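Local coordinates for NOL1/NOP2/sun family protein (Enterococcus faecium, PDB 3M4X) that probably methylates cytosine in ribosomal RNA, drawing on S-adenosylmethionine as the methyl donor, with a PUA-like domain that probably helps bind RNA, at residues R17-E22 and S271-V276; S25-A30 and C235-E240. All coordinates share one frame; numbering follows the deposited sequence.

Interaction 1 (R17-E22 and S271-V276)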
ATOM      1  N   ARG A  17      10.725  -4.185  32.183  1.00 49.65           N
ATOM      2  CA  ARG A  17      11.799  -4.543  33.099  1.00 57.49           C
ATOM      3  C   ARG A  17      11.772  -6.046  33.358  1.00 51.93           C
ATOM      4  O   ARG A  17      12.780  -6.739  33.215  1.00 51.98           O
ATOM      5  CB  ARG A  17      11.644  -3.816  34.433  1.00 70.22           C
ATOM      6  CG  ARG A  17      12.155  -2.408  34.439  1.00 80.48           C
ATOM      7  CD  ARG A  17      12.753  -2.059  35.790  1.00 84.78           C
ATOM      8  NE  ARG A  17      13.236  -0.683  35.826  1.00 88.29           N
ATOM      9  CZ  ARG A  17      12.564   0.324  36.373  1.00 96.11           C
ATOM     10  NH1 ARG A  17      11.381   0.105  36.936  1.00 98.33           N
ATOM     11  NH2 ARG A  17      13.075   1.549  36.363  1.00 99.54           N
ATOM     12  N   LEU A  18      10.606  -6.548  33.742  1.00 51.05           N
ATOM     13  CA  LEU A  18      10.435  -7.984  33.963  1.00 62.77           C
ATOM     14  C   LEU A  18      10.633  -8.846  32.709  1.00 61.53           C
ATOM     15  O   LEU A  18      11.260  -9.909  32.775  1.00 57.87           O
ATOM     16  CB  LEU A  18       9.064  -8.278  34.579  1.00 69.38           C
ATOM     17  CG  LEU A  18       8.857  -7.848  36.034  1.00 76.66           C
ATOM     18  CD1 LEU A  18       7.441  -8.172  36.472  1.00 79.63           C
ATOM     19  CD2 LEU A  18       9.872  -8.519  36.955  1.00 74.94           C
ATOM     20  N   LEU A  19      10.094  -8.396  31.577  1.00 59.17           N
ATOM     21  CA  LEU A  19      10.159  -9.184  30.341  1.00 56.69           C
ATOM     22  C   LEU A  19      11.575  -9.255  29.787  1.00 53.42           C
ATOM     23  O   LEU A  19      12.001 -10.305  29.302  1.00 42.57           O
ATOM     24  CB  LEU A  19       9.246  -8.597  29.263  1.00 52.58           C
ATOM     25  CG  LEU A  19       7.917  -9.247  28.884  1.00 58.35           C
ATOM     26  CD1 LEU A  19       7.642 -10.599  29.584  1.00 47.29           C
ATOM     27  CD2 LEU A  19       6.790  -8.243  29.121  1.00 62.35           C
ATOM     28  N   LEU A  20      12.291  -8.131  29.853  1.00 53.98           N
ATOM     29  CA  LEU A  20      13.587  -7.994  29.174  1.00 52.52           C
ATOM     30  C   LEU A  20      14.798  -8.242  30.067  1.00 57.22           C
ATOM     31  O   LEU A  20      15.889  -8.531  29.571  1.00 61.06           O
ATOM     32  CB  LEU A  20      13.713  -6.613  28.511  1.00 42.84           C
ATOM     33  CG  LEU A  20      12.838  -6.430  27.266  1.00 42.32           C
ATOM     34  CD1 LEU A  20      13.029  -5.045  26.629  1.00 40.41           C
ATOM     35  CD2 LEU A  20      13.140  -7.531  26.269  1.00 42.73           C
ATOM     36  N   GLY A  21      14.608  -8.130  31.376  1.00 53.60           N
ATOM     37  CA  GLY A  21      15.718  -8.263  32.297  1.00 55.31           C
ATOM     38  C   GLY A  21      16.669  -7.086  32.173  1.00 61.50           C
ATOM     39  O   GLY A  21      16.253  -5.931  32.263  1.00 65.27           O
ATOM     40  N   GLU A  22      17.947  -7.367  31.953  1.00 62.49           N
ATOM     41  CA  GLU A  22      18.940  -6.299  31.952  1.00 71.57           C
ATOM     42  C   GLU A  22      18.949  -5.579  30.618  1.00 64.54           C
ATOM     43  O   GLU A  22      19.428  -4.446  30.500  1.00 58.13           O
ATOM     44  CB  GLU A  22      20.332  -6.844  32.266  1.00 86.55           C
ATOM     45  CG  GLU A  22      20.904  -7.745  31.194  1.00 95.70           C
ATOM     46  CD  GLU A  22      22.350  -8.108  31.466  1.00105.11           C
ATOM     47  OE1 GLU A  22      22.826  -9.109  30.890  1.00107.83           O
ATOM     48  OE2 GLU A  22      23.008  -7.396  32.260  1.00107.79           O
ATOM     49  N   SER A 271      10.173 -17.989  22.053  1.00 41.90           N
ATOM     50  CA  SER A 271       9.337 -19.140  22.359  1.00 48.11           C
ATOM     51  C   SER A 271       8.727 -19.034  23.760  1.00 50.62           C
ATOM     52  O   SER A 271       7.572 -19.408  23.966  1.00 49.58           O
ATOM     53  CB  SER A 271      10.127 -20.435  22.213  1.00 48.77           C
ATOM     54  OG  SER A 271      11.216 -20.452  23.113  1.00 57.90           O
ATOM     55  N   GLU A 272       9.488 -18.503  24.719  1.00 46.29           N
ATOM     56  CA  GLU A 272       8.983 -18.405  26.089  1.00 44.50           C
ATOM     57  C   GLU A 272       7.822 -17.417  26.217  1.00 45.37           C
ATOM     58  O   GLU A 272       7.120 -17.406  27.220  1.00 45.27           O
ATOM     59  CB  GLU A 272      10.103 -18.073  27.091  1.00 49.33           C
ATOM     60  CG  GLU A 272      10.714 -16.667  26.956  1.00 51.44           C
ATOM     61  CD  GLU A 272      11.875 -16.613  25.972  1.00 54.14           C
ATOM     62  OE1 GLU A 272      12.001 -17.538  25.137  1.00 58.87           O
ATOM     63  OE2 GLU A 272      12.668 -15.644  26.036  1.00 56.07           O
ATOM     64  N   TRP A 273       7.603 -16.593  25.197  1.00 45.24           N
ATOM     65  CA  TRP A 273       6.446 -15.694  25.217  1.00 45.46           C
ATOM     66  C   TRP A 273       5.200 -16.282  24.543  1.00 47.18           C
ATOM     67  O   TRP A 273       4.144 -15.649  24.514  1.00 51.53           O
ATOM     68  CB  TRP A 273       6.799 -14.337  24.606  1.00 42.54           C
ATOM     69  CG  TRP A 273       7.790 -13.576  25.420  1.00 46.53           C
ATOM     70  CD1 TRP A 273       8.174 -13.842  26.710  1.00 42.99           C
ATOM     71  CD2 TRP A 273       8.517 -12.413  25.017  1.00 50.07           C
ATOM     72  NE1 TRP A 273       9.098 -12.919  27.126  1.00 49.21           N
ATOM     73  CE2 TRP A 273       9.333 -12.030  26.108  1.00 52.05           C
ATOM     74  CE3 TRP A 273       8.570 -11.659  23.838  1.00 42.33           C
ATOM     75  CZ2 TRP A 273      10.188 -10.925  26.058  1.00 51.19           C
ATOM     76  CZ3 TRP A 273       9.420 -10.557  23.791  1.00 48.95           C
ATOM     77  CH2 TRP A 273      10.217 -10.203  24.896  1.00 49.60           C
ATOM     78  N   GLY A 274       5.317 -17.495  24.015  1.00 46.47           N
ATOM     79  CA  GLY A 274       4.186 -18.147  23.366  1.00 43.41           C
ATOM     80  C   GLY A 274       3.884 -19.501  23.972  1.00 44.97           C
ATOM     81  O   GLY A 274       4.353 -19.809  25.073  1.00 44.30           O
ATOM     82  N   SER A 275       3.103 -20.318  23.267  1.00 46.61           N
ATOM     83  CA  SER A 275       2.815 -21.666  23.742  1.00 41.49           C
ATOM     84  C   SER A 275       2.871 -22.731  22.658  1.00 42.97           C
ATOM     85  O   SER A 275       2.338 -23.816  22.844  1.00 42.36           O
ATOM     86  CB  SER A 275       1.465 -21.725  24.466  1.00 46.69           C
ATOM     87  OG  SER A 275       0.393 -21.363  23.624  1.00 43.51           O
ATOM     88  N   VAL A 276       3.517 -22.435  21.533  1.00 43.15           N
ATOM     89  CA  VAL A 276       3.660 -23.430  20.474  1.00 42.66           C
ATOM     90  C   VAL A 276       5.075 -23.401  19.931  1.00 37.96           C
ATOM     91  O   VAL A 276       5.806 -22.461  20.186  1.00 39.36           O
ATOM     92  CB  VAL A 276       2.653 -23.204  19.311  1.00 32.26           C
ATOM     93  CG1 VAL A 276       1.235 -23.178  19.844  1.00 38.05           C
ATOM     94  CG2 VAL A 276       2.979 -21.900  18.553  1.00 29.12           C
TER

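Interaction 2 (S25-A30 and C235-E240)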
ATOM      1  N   SER A  25      17.248  -1.800  29.994  1.00 53.45           N
ATOM      2  CA  SER A  25      17.901  -0.486  30.009  1.00 54.55           C
ATOM      3  C   SER A  25      18.211   0.075  28.634  1.00 53.43           C
ATOM      4  O   SER A  25      17.933   1.245  28.354  1.00 54.86           O
ATOM      5  CB  SER A  25      19.187  -0.522  30.843  1.00 61.11           C
ATOM      6  OG  SER A  25      18.885  -0.773  32.199  1.00 71.15           O
ATOM      7  N   ASP A  26      18.815  -0.741  27.783  1.00 61.00           N
ATOM      8  CA  ASP A  26      19.102  -0.315  26.413  1.00 64.66           C
ATOM      9  C   ASP A  26      17.801   0.013  25.684  1.00 58.79           C
ATOM     10  O   ASP A  26      17.735   0.958  24.908  1.00 58.65           O
ATOM     11  CB  ASP A  26      19.898  -1.395  25.679  1.00 63.69           C
ATOM     12  CG  ASP A  26      21.076  -1.891  26.498  1.00 69.83           C
ATOM     13  OD1 ASP A  26      22.201  -1.389  26.296  1.00 64.56           O
ATOM     14  OD2 ASP A  26      20.868  -2.768  27.370  1.00 81.45           O
ATOM     15  N   PHE A  27      16.762  -0.756  25.985  1.00 53.59           N
ATOM     16  CA  PHE A  27      15.456  -0.608  25.360  1.00 47.86           C
ATOM     17  C   PHE A  27      14.818   0.734  25.686  1.00 48.21           C
ATOM     18  O   PHE A  27      14.376   1.449  24.782  1.00 55.73           O
ATOM     19  CB  PHE A  27      14.549  -1.771  25.790  1.00 41.87           C
ATOM     20  CG  PHE A  27      13.139  -1.679  25.285  1.00 45.62           C
ATOM     21  CD1 PHE A  27      12.873  -1.579  23.923  1.00 48.07           C
ATOM     22  CD2 PHE A  27      12.068  -1.746  26.172  1.00 51.62           C
ATOM     23  CE1 PHE A  27      11.571  -1.514  23.459  1.00 44.84           C
ATOM     24  CE2 PHE A  27      10.756  -1.688  25.719  1.00 48.44           C
ATOM     25  CZ  PHE A  27      10.509  -1.568  24.356  1.00 50.08           C
ATOM     26  N   PHE A  28      14.773   1.076  26.971  1.00 50.03           N
ATOM     27  CA  PHE A  28      14.197   2.348  27.409  1.00 52.70           C
ATOM     28  C   PHE A  28      15.051   3.491  26.912  1.00 52.36           C
ATOM     29  O   PHE A  28      14.540   4.551  26.551  1.00 56.90           O
ATOM     30  CB  PHE A  28      14.122   2.438  28.937  1.00 55.49           C
ATOM     31  CG  PHE A  28      13.284   1.365  29.579  1.00 54.57           C
ATOM     32  CD1 PHE A  28      13.697   0.762  30.760  1.00 51.18           C
ATOM     33  CD2 PHE A  28      12.083   0.964  29.009  1.00 53.27           C
ATOM     34  CE1 PHE A  28      12.921  -0.240  31.367  1.00 53.95           C
ATOM     35  CE2 PHE A  28      11.301  -0.035  29.608  1.00 51.32           C
ATOM     36  CZ  PHE A  28      11.723  -0.639  30.792  1.00 44.97           C
ATOM     37  N   SER A  29      16.361   3.268  26.917  1.00 50.25           N
ATOM     38  CA  SER A  29      17.331   4.275  26.494  1.00 49.76           C
ATOM     39  C   SER A  29      17.172   4.554  24.990  1.00 55.38           C
ATOM     40  O   SER A  29      17.346   5.688  24.531  1.00 49.66           O
ATOM     41  CB  SER A  29      18.742   3.796  26.851  1.00 56.70           C
ATOM     42  OG  SER A  29      19.751   4.578  26.261  1.00 62.46           O
ATOM     43  N   ALA A  30      16.805   3.523  24.227  1.00 57.18           N
ATOM     44  CA  ALA A  30      16.525   3.712  22.814  1.00 53.93           C
ATOM     45  C   ALA A  30      15.242   4.503  22.686  1.00 47.07           C
ATOM     46  O   ALA A  30      15.149   5.419  21.886  1.00 46.45           O
ATOM     47  CB  ALA A  30      16.397   2.380  22.103  1.00 59.61           C
ATOM     48  N   CYS A 235       2.725  -3.153  15.312  1.00 37.64           N
ATOM     49  CA  CYS A 235       3.754  -2.181  15.667  1.00 39.92           C
ATOM     50  C   CYS A 235       3.826  -2.018  17.184  1.00 42.46           C
ATOM     51  O   CYS A 235       3.883  -0.917  17.710  1.00 41.03           O
ATOM     52  CB  CYS A 235       3.536  -0.836  14.959  1.00 45.04           C
ATOM     53  SG  CYS A 235       1.971  -0.020  15.330  1.00 70.53           S
ATOM     54  N   THR A 236       3.809  -3.142  17.886  1.00 46.41           N
ATOM     55  CA  THR A 236       3.870  -3.130  19.331  1.00 46.06           C
ATOM     56  C   THR A 236       4.784  -4.251  19.764  1.00 43.67           C
ATOM     57  O   THR A 236       5.070  -5.159  18.981  1.00 38.76           O
ATOM     58  CB  THR A 236       2.482  -3.303  19.972  1.00 46.12           C
ATOM     59  OG1 THR A 236       2.540  -2.882  21.340  1.00 49.91           O
ATOM     60  CG2 THR A 236       2.006  -4.775  19.899  1.00 29.81           C
ATOM     61  N   PHE A 237       5.234  -4.185  21.010  1.00 38.87           N
ATOM     62  CA  PHE A 237       6.186  -5.157  21.541  1.00 44.73           C
ATOM     63  C   PHE A 237       5.508  -6.249  22.367  1.00 41.54           C
ATOM     64  O   PHE A 237       6.106  -7.295  22.635  1.00 38.92           O
ATOM     65  CB  PHE A 237       7.250  -4.452  22.409  1.00 45.24           C
ATOM     66  CG  PHE A 237       8.025  -3.392  21.678  1.00 44.72           C
ATOM     67  CD1 PHE A 237       7.839  -2.046  21.972  1.00 47.47           C
ATOM     68  CD2 PHE A 237       8.933  -3.738  20.690  1.00 44.09           C
ATOM     69  CE1 PHE A 237       8.552  -1.063  21.297  1.00 49.93           C
ATOM     70  CE2 PHE A 237       9.642  -2.763  20.000  1.00 44.73           C
ATOM     71  CZ  PHE A 237       9.455  -1.420  20.308  1.00 47.90           C
ATOM     72  N   ALA A 238       4.266  -6.013  22.775  1.00 39.56           N
ATOM     73  CA  ALA A 238       3.608  -6.916  23.723  1.00 38.47           C
ATOM     74  C   ALA A 238       3.506  -8.354  23.233  1.00 37.47           C
ATOM     75  O   ALA A 238       3.057  -8.604  22.112  1.00 40.52           O
ATOM     76  CB  ALA A 238       2.232  -6.383  24.113  1.00 41.40           C
ATOM     77  N   PRO A 239       3.944  -9.306  24.074  1.00 39.54           N
ATOM     78  CA  PRO A 239       3.710 -10.728  23.806  1.00 36.51           C
ATOM     79  C   PRO A 239       2.235 -10.980  23.559  1.00 36.72           C
ATOM     80  O   PRO A 239       1.902 -11.769  22.682  1.00 38.12           O
ATOM     81  CB  PRO A 239       4.135 -11.408  25.116  1.00 34.90           C
ATOM     82  CG  PRO A 239       5.212 -10.469  25.667  1.00 39.88           C
ATOM     83  CD  PRO A 239       4.746  -9.087  25.298  1.00 39.56           C
ATOM     84  N   GLU A 240       1.365 -10.318  24.320  1.00 38.01           N
ATOM     85  CA  GLU A 240      -0.070 -10.580  24.218  1.00 42.52           C
ATOM     86  C   GLU A 240      -0.584 -10.388  22.788  1.00 40.56           C
ATOM     87  O   GLU A 240      -1.531 -11.042  22.383  1.00 36.79           O
ATOM     88  CB  GLU A 240      -0.871  -9.726  25.207  1.00 41.89           C
ATOM     89  CG  GLU A 240      -0.615 -10.054  26.691  1.00 42.92           C
ATOM     90  CD  GLU A 240       0.667  -9.410  27.223  1.00 49.15           C
ATOM     91  OE1 GLU A 240       1.355  -8.696  26.462  1.00 44.89           O
ATOM     92  OE2 GLU A 240       0.989  -9.615  28.408  1.00 59.34           O
TER

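Interaction 1 (R17-E22 and S271-V276)
Leu19 and Leu20, neighbours on the last turn of helix 10-20, meet the indole of Trp273 from different directions, a worked example of how one large ring can serve two adjacent aliphatic side chains. Leu19 slants along the indole from NE1 to CZ2: its CD1 lies 3.7 Å from Trp273 NE1, a van der Waals approach rather than a hydrogen bond, while its CG sits 4.0 Å from Trp273 CZ2. This methyl comes in obliquely, neither squarely over the ring nor in its plane. The carbonyl oxygen of Leu19, by contrast, lies at the edge of the indole, in its plane, 3.8 Å from Trp273 CZ2, so backbone as well as side chain borders the ring. Leu20 runs nearly at right angles to the indole. Its CB does not point directly at Trp273, but the CD2 methyl, the branch turned back from the extended CD1, comes to 4.2 Å from Trp273 CH2, at the rim of the benzo ring. On the other side, the indole is carried toward the helix by a CG set opposite its own carbonyl carbon (chi1 -67°). Both backbones turn here. Gly21, with positive phi, leaves the helix just after the two leucines, and Gly274 N bonds to Ser271 O at 3.0 Å, closing the short 3-10 turn that presents the tryptophan. Trp273 belongs to the loop linking strand 267-268 to strand 283-285, and it also touches Pro239, Trp286 and Glu243 of helix 243-252, joining the N-terminal helices to the methyltransferase region.

Interaction 2 (S25-A30 and C235-E240)
One face of the Phe237 ring receives the edge of Phe27, whose CE1 and CZ point down onto it, while Phe237 CE1 lies in the plane of the Phe27 ring. This is a textbook T-shaped pair: the planes stand at 89° and the centroids are 5.0 Å apart. The closest approach, 3.6 Å, joins Phe27 CZ to Phe237 CD1. The edge is off centre: Phe27 CE1, 3.7 Å above the Phe237 plane, is displaced toward the rim. Trp286 is a third member of the cluster, nearly parallel to Phe237 and edge-to-face with Phe27. The two phenylalanines reach out from opposite directions. Phe27 extends from helix 24-33 with CG trans to the backbone N (chi1 176°), which carries its ring across the 11.0 Å between the CA atoms of Phe27 and Phe237. Phe237 springs from the loop after strand 228-234, and its main chain is fixed by others: N bonds to Glu188 OE1 and O to Arg284 NH2. The loop opens with Cys235, which completes a Thr-Cys pair at the strand end, as in RNA cytosine-5 methyltransferases, and touches Cys185. Helix 10-20 also borders the pair, through Tyr16 on Phe237. No hydrogen bond or charge crosses between the two segments. What holds them is dispersion, probably with a modest electrostatic gain as the slightly positive C-H edge of Phe27 meets the electron-rich face of Phe237, a preference consistent with the near-perpendicular planes.

How the interactions relate
Interactions 1 and 2 bury apolar side chains in one continuous patch, their centres about 12 Å apart, and both tie N-terminal helices to loops of the methyltransferase region. Each uses a different helix, 10-20 or 24-33, and the two helices are consecutive in the chain; Leu20 CD1 meets Phe27 CD2 at 3.5 Å, while Trp273 CD2 and Pro239 CG are 3.9 Å apart. Interaction 1 is more peripheral, centred about 32 Å from the chain centre against 26 Å, and includes the partly exposed Leu19; interaction 2 joins two buried residues. Aliphatic branches on an indole in the first thus give way to ring against ring in the second.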